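Local coordinates for protein amidohydrolase (Pseudomonas aeruginosa, PDB 2I5G) that probably works as a metal-dependent dipeptidase of the membrane dipeptidase (M19) family, on a TIM-barrel scaffold, at residues 211-214 with 215-218; 185-189 with 190-194. The protein carries 2 engineered substitutions. All blocks are in the same frame, centred on the assembly; numbering follows the deposited sequence.

Contact 1: residues 211-214 with 215-218; sequences TMFA and PFLK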
ATOM      1  N   THR A 211      -2.548  26.118  -8.758  1.00 17.98           N
ATOM      2  CA  THR A 211      -3.975  25.818  -8.819  1.00 20.18           C
ATOM      3  C   THR A 211      -4.824  26.954  -8.251  1.00 21.96           C
ATOM      4  O   THR A 211      -4.295  27.933  -7.725  1.00 21.16           O
ATOM      5  CB  THR A 211      -4.300  24.525  -8.042  1.00 22.96           C
ATOM      6  OG1 THR A 211      -5.653  24.138  -8.309  1.00 24.37           O
ATOM      7  CG2 THR A 211      -4.127  24.744  -6.537  1.00 21.46           C
HETATM    8  N   MSE A 212      -6.143  26.805  -8.348  1.00 23.34           N
HETATM    9  CA  MSE A 212      -7.078  27.821  -7.865  1.00 26.32           C
HETATM   10  C   MSE A 212      -8.204  27.260  -6.994  1.00 23.69           C
HETATM   11  O   MSE A 212      -9.246  27.896  -6.837  1.00 23.13           O
HETATM   12  CB  MSE A 212      -7.693  28.554  -9.055  1.00 71.13           C
HETATM   13  CG  MSE A 212      -8.370  27.622 -10.041  1.00 80.73           C
HETATM   14 SE   MSE A 212      -9.393  28.541 -11.389  1.00 96.39          SE
HETATM   15  CE  MSE A 212      -8.079  28.588 -12.792  1.00 90.88           C
ATOM     16  N   PHE A 213      -7.996  26.083  -6.418  1.00 19.52           N
ATOM     17  CA  PHE A 213      -9.026  25.477  -5.583  1.00 18.46           C
ATOM     18  C   PHE A 213      -9.365  26.335  -4.368  1.00 18.76           C
ATOM     19  O   PHE A 213      -8.521  26.563  -3.500  1.00 18.55           O
ATOM     20  CB  PHE A 213      -8.592  24.092  -5.127  1.00 22.92           C
ATOM     21  CG  PHE A 213      -9.736  23.192  -4.812  1.00 23.27           C
ATOM     22  CD1 PHE A 213     -10.634  22.826  -5.810  1.00 24.61           C
ATOM     23  CD2 PHE A 213      -9.930  22.714  -3.524  1.00 23.88           C
ATOM     24  CE1 PHE A 213     -11.713  21.997  -5.527  1.00 26.48           C
ATOM     25  CE2 PHE A 213     -11.006  21.884  -3.228  1.00 25.26           C
ATOM     26  CZ  PHE A 213     -11.900  21.523  -4.229  1.00 25.47           C
ATOM     27  N   ALA A 214     -10.614  26.789  -4.311  1.00 18.93           N
ATOM     28  CA  ALA A 214     -11.104  27.646  -3.233  1.00 18.12           C
ATOM     29  C   ALA A 214     -10.539  27.333  -1.848  1.00 18.22           C
ATOM     30  O   ALA A 214      -9.870  28.172  -1.239  1.00 18.74           O
ATOM     31  CB  ALA A 214     -12.630  27.606  -3.197  1.00 24.36           C
ATOM     32  N   PRO A 215     -10.796  26.121  -1.334  1.00 20.51           N
ATOM     33  CA  PRO A 215     -10.316  25.696  -0.014  1.00 20.25           C
ATOM     34  C   PRO A 215      -8.876  26.083   0.321  1.00 20.57           C
ATOM     35  O   PRO A 215      -8.576  26.444   1.465  1.00 21.87           O
ATOM     36  CB  PRO A 215     -10.498  24.182  -0.063  1.00 34.12           C
ATOM     37  CG  PRO A 215     -11.726  24.032  -0.885  1.00 35.32           C
ATOM     38  CD  PRO A 215     -11.481  25.007  -2.016  1.00 34.98           C
ATOM     39  N   PHE A 216      -7.992  26.017  -0.676  1.00  9.26           N
ATOM     40  CA  PHE A 216      -6.573  26.318  -0.472  1.00  7.97           C
ATOM     41  C   PHE A 216      -6.141  27.765  -0.742  1.00  6.57           C
ATOM     42  O   PHE A 216      -4.957  28.074  -0.701  1.00  5.48           O
ATOM     43  CB  PHE A 216      -5.711  25.368  -1.323  1.00 21.70           C
ATOM     44  CG  PHE A 216      -6.219  23.941  -1.371  1.00 20.94           C
ATOM     45  CD1 PHE A 216      -6.834  23.354  -0.263  1.00 20.51           C
ATOM     46  CD2 PHE A 216      -6.075  23.182  -2.528  1.00 20.03           C
ATOM     47  CE1 PHE A 216      -7.297  22.040  -0.311  1.00 18.72           C
ATOM     48  CE2 PHE A 216      -6.537  21.864  -2.582  1.00 20.49           C
ATOM     49  CZ  PHE A 216      -7.150  21.295  -1.468  1.00 19.25           C
ATOM     50  N   LEU A 217      -7.092  28.649  -1.018  1.00 17.58           N
ATOM     51  CA  LEU A 217      -6.764  30.048  -1.287  1.00 16.97           C
ATOM     52  C   LEU A 217      -6.880  30.890  -0.028  1.00 16.58           C
ATOM     53  O   LEU A 217      -7.726  30.625   0.828  1.00 16.05           O
ATOM     54  CB  LEU A 217      -7.683  30.603  -2.379  1.00 16.48           C
ATOM     55  CG  LEU A 217      -7.370  30.101  -3.794  1.00 15.63           C
ATOM     56  CD1 LEU A 217      -8.561  30.355  -4.696  1.00 16.74           C
ATOM     57  CD2 LEU A 217      -6.110  30.793  -4.332  1.00 11.88           C
ATOM     58  N   LYS A 218      -6.025  31.901   0.086  1.00 15.67           N
ATOM     59  CA  LYS A 218      -6.031  32.773   1.254  1.00 16.04           C
ATOM     60  C   LYS A 218      -7.416  33.345   1.558  1.00 16.17           C
ATOM     61  O   LYS A 218      -7.819  33.410   2.721  1.00 15.96           O
ATOM     62  CB  LYS A 218      -5.040  33.922   1.076  1.00 33.17           C
ATOM     63  CG  LYS A 218      -5.015  34.872   2.269  1.00 37.89           C
ATOM     64  CD  LYS A 218      -4.123  36.074   2.026  1.00 40.13           C
ATOM     65  CE  LYS A 218      -4.178  37.032   3.198  1.00 42.12           C
ATOM     66  NZ  LYS A 218      -3.378  38.263   2.941  1.00 45.37           N
TER
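F213 and F216 meet across a short 3-10 turn in the βα loop that follows strand 207-210 of the TIM barrel. Two backbone bonds, each spanning three residues, define the turn. F216 N donates to F213 O at 2.9 Å, and the bond is bent. L217 N donates to A214 O at 2.8 Å, and this bond is nearly straight (168° at the hydrogen). P215 sits inside the turn and has no N-H to offer.

The two phenyl rings pair obliquely. Their centroids are 5.2 Å apart and their planes meet at 46°. F213 CD2 lies over one face of the F216 ring, displaced toward its rim, and is 3.6 Å from F216 CE2. F213 CG is anti to the backbone N (chi1 -155°), which places the ring on the carbonyl side of its residue, where the chain turns back and brings F216 against it. The F213 ring also comes close to P215, but the carbon distances there are too short to be reliable.

F275 meets the F213 ring edge-to-face, so F213 joins the turn to a more distant part of the chain. At the start of the loop, T211 OG1 hydrogen-bonds to T248 O, in the segment after strand 244-246. This ties the loop to its neighbour in the barrel.

L217 folds back over the backbone of the turn. Its CG lies 3.7 Å from F213 O, and its CD1 branch reaches the carbonyl oxygen of the selenomethionine M212.

Contact 2: residues 185-189 with 190-194; sequences GLKEH and PRNKS
H189 ND1 accepts the backbone N-H of R191 at 2.8 Å. R191 N lies only 7° out of the imidazole plane, at the ring edge, and the bond is close to straight. At chi1 -161° the imidazole swings away from the H189 N. The second torsion (chi2 -71°) then points ND1 at the N-H of R191, one peptide beyond the H189-P190 link. P190 CD sits over one face of the same ring, displaced toward its rim. It makes a CH-pi contact, with CD 3.4 Å from the H189 ring centroid. The proline thus packs on the ring face while the R191 amide holds the edge.

N192 makes two closures. Its backbone N donates to H189 O at 3.1 Å and closes the turn. Its side-chain ND2 closes the wider loop, reaching back to K187 O at 2.7 Å, although the position of that oxygen is less certain. Nearer the ends of the loop, one water accepts from G185 N and donates to K193 O.

The next shell fixes the second half. R191 NH2 bonds to H180 O, and K193 NZ bonds to S158 O. The F216 ring meets the H189 ring, and F216 O takes a weak bond from N192 ND2. S194 caps the following helix with its side chain, while its own N donates to E197 OE1, as in a capping box. Together this is a type I beta turn, H189 to N192, leading into an N-cap within a βα loop of the TIM barrel.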
ATOM      1  N   GLY A 185       2.481  29.917   2.087  1.00 17.27           N
ATOM      2  CA  GLY A 185       2.901  31.217   2.572  1.00 16.78           C
ATOM      3  C   GLY A 185       1.744  32.194   2.465  1.00 17.04           C
ATOM      4  O   GLY A 185       1.864  33.366   2.816  1.00 16.40           O
ATOM      5  N   LEU A 186       0.613  31.704   1.965  1.00 15.39           N
ATOM      6  CA  LEU A 186      -0.587  32.522   1.829  1.00 13.81           C
ATOM      7  C   LEU A 186      -1.740  31.876   2.598  1.00 13.47           C
ATOM      8  O   LEU A 186      -2.621  32.567   3.099  1.00 14.38           O
ATOM      9  CB  LEU A 186      -0.965  32.669   0.356  1.00 16.52           C
ATOM     10  CG  LEU A 186       0.081  33.329  -0.538  1.00 17.37           C
ATOM     11  CD1 LEU A 186      -0.414  33.356  -1.975  1.00 15.21           C
ATOM     12  CD2 LEU A 186       0.360  34.740  -0.040  1.00 15.97           C
ATOM     13  N   LYS A 187      -1.713  30.548   2.682  1.00 14.16           N
ATOM     14  CA  LYS A 187      -2.733  29.757   3.375  1.00 15.16           C
ATOM     15  C   LYS A 187      -2.037  28.500   3.915  1.00 16.95           C
ATOM     16  O   LYS A 187      -1.387  27.777   3.161  1.00 18.05           O
ATOM     17  CB  LYS A 187      -3.833  29.355   2.386  1.00 18.56           C
ATOM     18  CG  LYS A 187      -5.258  29.489   2.908  1.00 19.12           C
ATOM     19  CD  LYS A 187      -5.566  28.520   4.035  1.00 19.96           C
ATOM     20  CE  LYS A 187      -6.993  28.703   4.523  1.00 20.59           C
ATOM     21  NZ  LYS A 187      -7.362  27.743   5.602  1.00 21.63           N
ATOM     22  N   GLU A 188      -2.176  28.229   5.207  1.00 39.14           N
ATOM     23  CA  GLU A 188      -1.518  27.070   5.804  1.00 39.95           C
ATOM     24  C   GLU A 188      -1.826  25.707   5.206  1.00 38.96           C
ATOM     25  O   GLU A 188      -0.912  24.994   4.806  1.00 41.10           O
ATOM     26  CB  GLU A 188      -1.772  27.029   7.311  1.00 37.76           C
ATOM     27  CG  GLU A 188      -0.826  27.926   8.073  1.00 41.12           C
ATOM     28  CD  GLU A 188       0.608  27.781   7.581  1.00 43.10           C
ATOM     29  OE1 GLU A 188       1.127  26.646   7.592  1.00 43.97           O
ATOM     30  OE2 GLU A 188       1.216  28.796   7.177  1.00 46.38           O
ATOM     31  N   HIS A 189      -3.105  25.350   5.166  1.00 13.68           N
ATOM     32  CA  HIS A 189      -3.582  24.065   4.629  1.00 12.11           C
ATOM     33  C   HIS A 189      -2.573  22.952   4.297  1.00 10.78           C
ATOM     34  O   HIS A 189      -1.543  23.182   3.667  1.00 10.73           O
ATOM     35  CB  HIS A 189      -4.456  24.311   3.391  1.00 17.79           C
ATOM     36  CG  HIS A 189      -5.336  23.151   3.040  1.00 17.96           C
ATOM     37  ND1 HIS A 189      -4.843  21.973   2.517  1.00 17.65           N
ATOM     38  CD2 HIS A 189      -6.668  22.966   3.196  1.00 17.01           C
ATOM     39  CE1 HIS A 189      -5.833  21.112   2.368  1.00 18.00           C
ATOM     40  NE2 HIS A 189      -6.951  21.690   2.773  1.00 17.43           N
ATOM     41  N   PRO A 190      -2.888  21.710   4.696  1.00 21.51           N
ATOM     42  CA  PRO A 190      -2.051  20.527   4.465  1.00 21.47           C
ATOM     43  C   PRO A 190      -1.613  20.270   3.011  1.00 21.63           C
ATOM     44  O   PRO A 190      -0.595  19.611   2.778  1.00 22.17           O
ATOM     45  CB  PRO A 190      -2.915  19.391   5.003  1.00 24.64           C
ATOM     46  CG  PRO A 190      -3.640  20.040   6.130  1.00 24.98           C
ATOM     47  CD  PRO A 190      -4.056  21.359   5.525  1.00 25.60           C
ATOM     48  N   ARG A 191      -2.365  20.771   2.034  1.00 17.37           N
ATOM     49  CA  ARG A 191      -1.978  20.526   0.649  1.00 15.26           C
ATOM     50  C   ARG A 191      -1.148  21.623  -0.003  1.00 13.49           C
ATOM     51  O   ARG A 191      -0.654  21.453  -1.116  1.00 14.46           O
ATOM     52  CB  ARG A 191      -3.204  20.208  -0.213  1.00  9.64           C
ATOM     53  CG  ARG A 191      -2.939  19.018  -1.106  1.00 10.75           C
ATOM     54  CD  ARG A 191      -4.142  18.532  -1.883  1.00 12.14           C
ATOM     55  NE  ARG A 191      -4.481  19.394  -3.010  1.00 14.84           N
ATOM     56  CZ  ARG A 191      -3.605  19.885  -3.880  1.00 14.34           C
ATOM     57  NH1 ARG A 191      -2.312  19.613  -3.762  1.00 11.81           N
ATOM     58  NH2 ARG A 191      -4.029  20.642  -4.882  1.00 15.30           N
ATOM     59  N   ASN A 192      -0.988  22.748   0.682  1.00 17.31           N
ATOM     60  CA  ASN A 192      -0.182  23.838   0.148  1.00 17.43           C
ATOM     61  C   ASN A 192       1.299  23.559   0.395  1.00 17.85           C
ATOM     62  O   ASN A 192       1.650  22.793   1.295  1.00 18.66           O
ATOM     63  CB  ASN A 192      -0.570  25.165   0.796  1.00  8.33           C
ATOM     64  CG  ASN A 192      -1.869  25.704   0.263  1.00  7.93           C
ATOM     65  OD1 ASN A 192      -2.314  25.311  -0.810  1.00  8.62           O
ATOM     66  ND2 ASN A 192      -2.476  26.623   0.995  1.00  5.37           N
ATOM     67  N   LYS A 193       2.165  24.181  -0.399  1.00  9.81           N
ATOM     68  CA  LYS A 193       3.599  23.976  -0.254  1.00 11.58           C
ATOM     69  C   LYS A 193       4.339  25.187   0.327  1.00 12.26           C
ATOM     70  O   LYS A 193       4.021  26.335   0.018  1.00 13.62           O
ATOM     71  CB  LYS A 193       4.203  23.608  -1.609  1.00 13.66           C
ATOM     72  CG  LYS A 193       3.435  22.531  -2.368  1.00 15.17           C
ATOM     73  CD  LYS A 193       3.371  21.210  -1.608  1.00 16.91           C
ATOM     74  CE  LYS A 193       2.695  20.126  -2.446  1.00 17.52           C
ATOM     75  NZ  LYS A 193       2.418  18.888  -1.667  1.00 18.27           N
ATOM     76  N   SER A 194       5.336  24.913   1.164  1.00 22.30           N
ATOM     77  CA  SER A 194       6.144  25.951   1.804  1.00 22.87           C
ATOM     78  C   SER A 194       7.096  26.582   0.803  1.00 23.63           C
ATOM     79  O   SER A 194       7.360  26.007  -0.251  1.00 24.50           O
ATOM     80  CB  SER A 194       6.971  25.345   2.936  1.00 13.66           C
ATOM     81  OG  SER A 194       7.985  24.513   2.400  1.00 11.76           O
TER
HETATM   82  O   HOH W   1       4.679  28.985   0.149  1.00 27.25           O

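Following the chain from the N terminus, strand 177-181 is the first element of this region. Contact 2 then folds the loop 185-194 on itself and delivers the chain to helix 195-203. The chain returns through strand 207-210, which pairs in parallel with strand 177-181. Contact 1 closes the 3-10 turn just beyond it, on the way to helix 225-239. The contacts lie in series, so neither nests in nor crosses the other. The centres of contact 1 and contact 2 are about 10 Å apart. They pack together through F216 and through the backbone of L217, which touches K187. Two successive βα loops are thereby joined beside each other, each following one of two adjacent barrel strands.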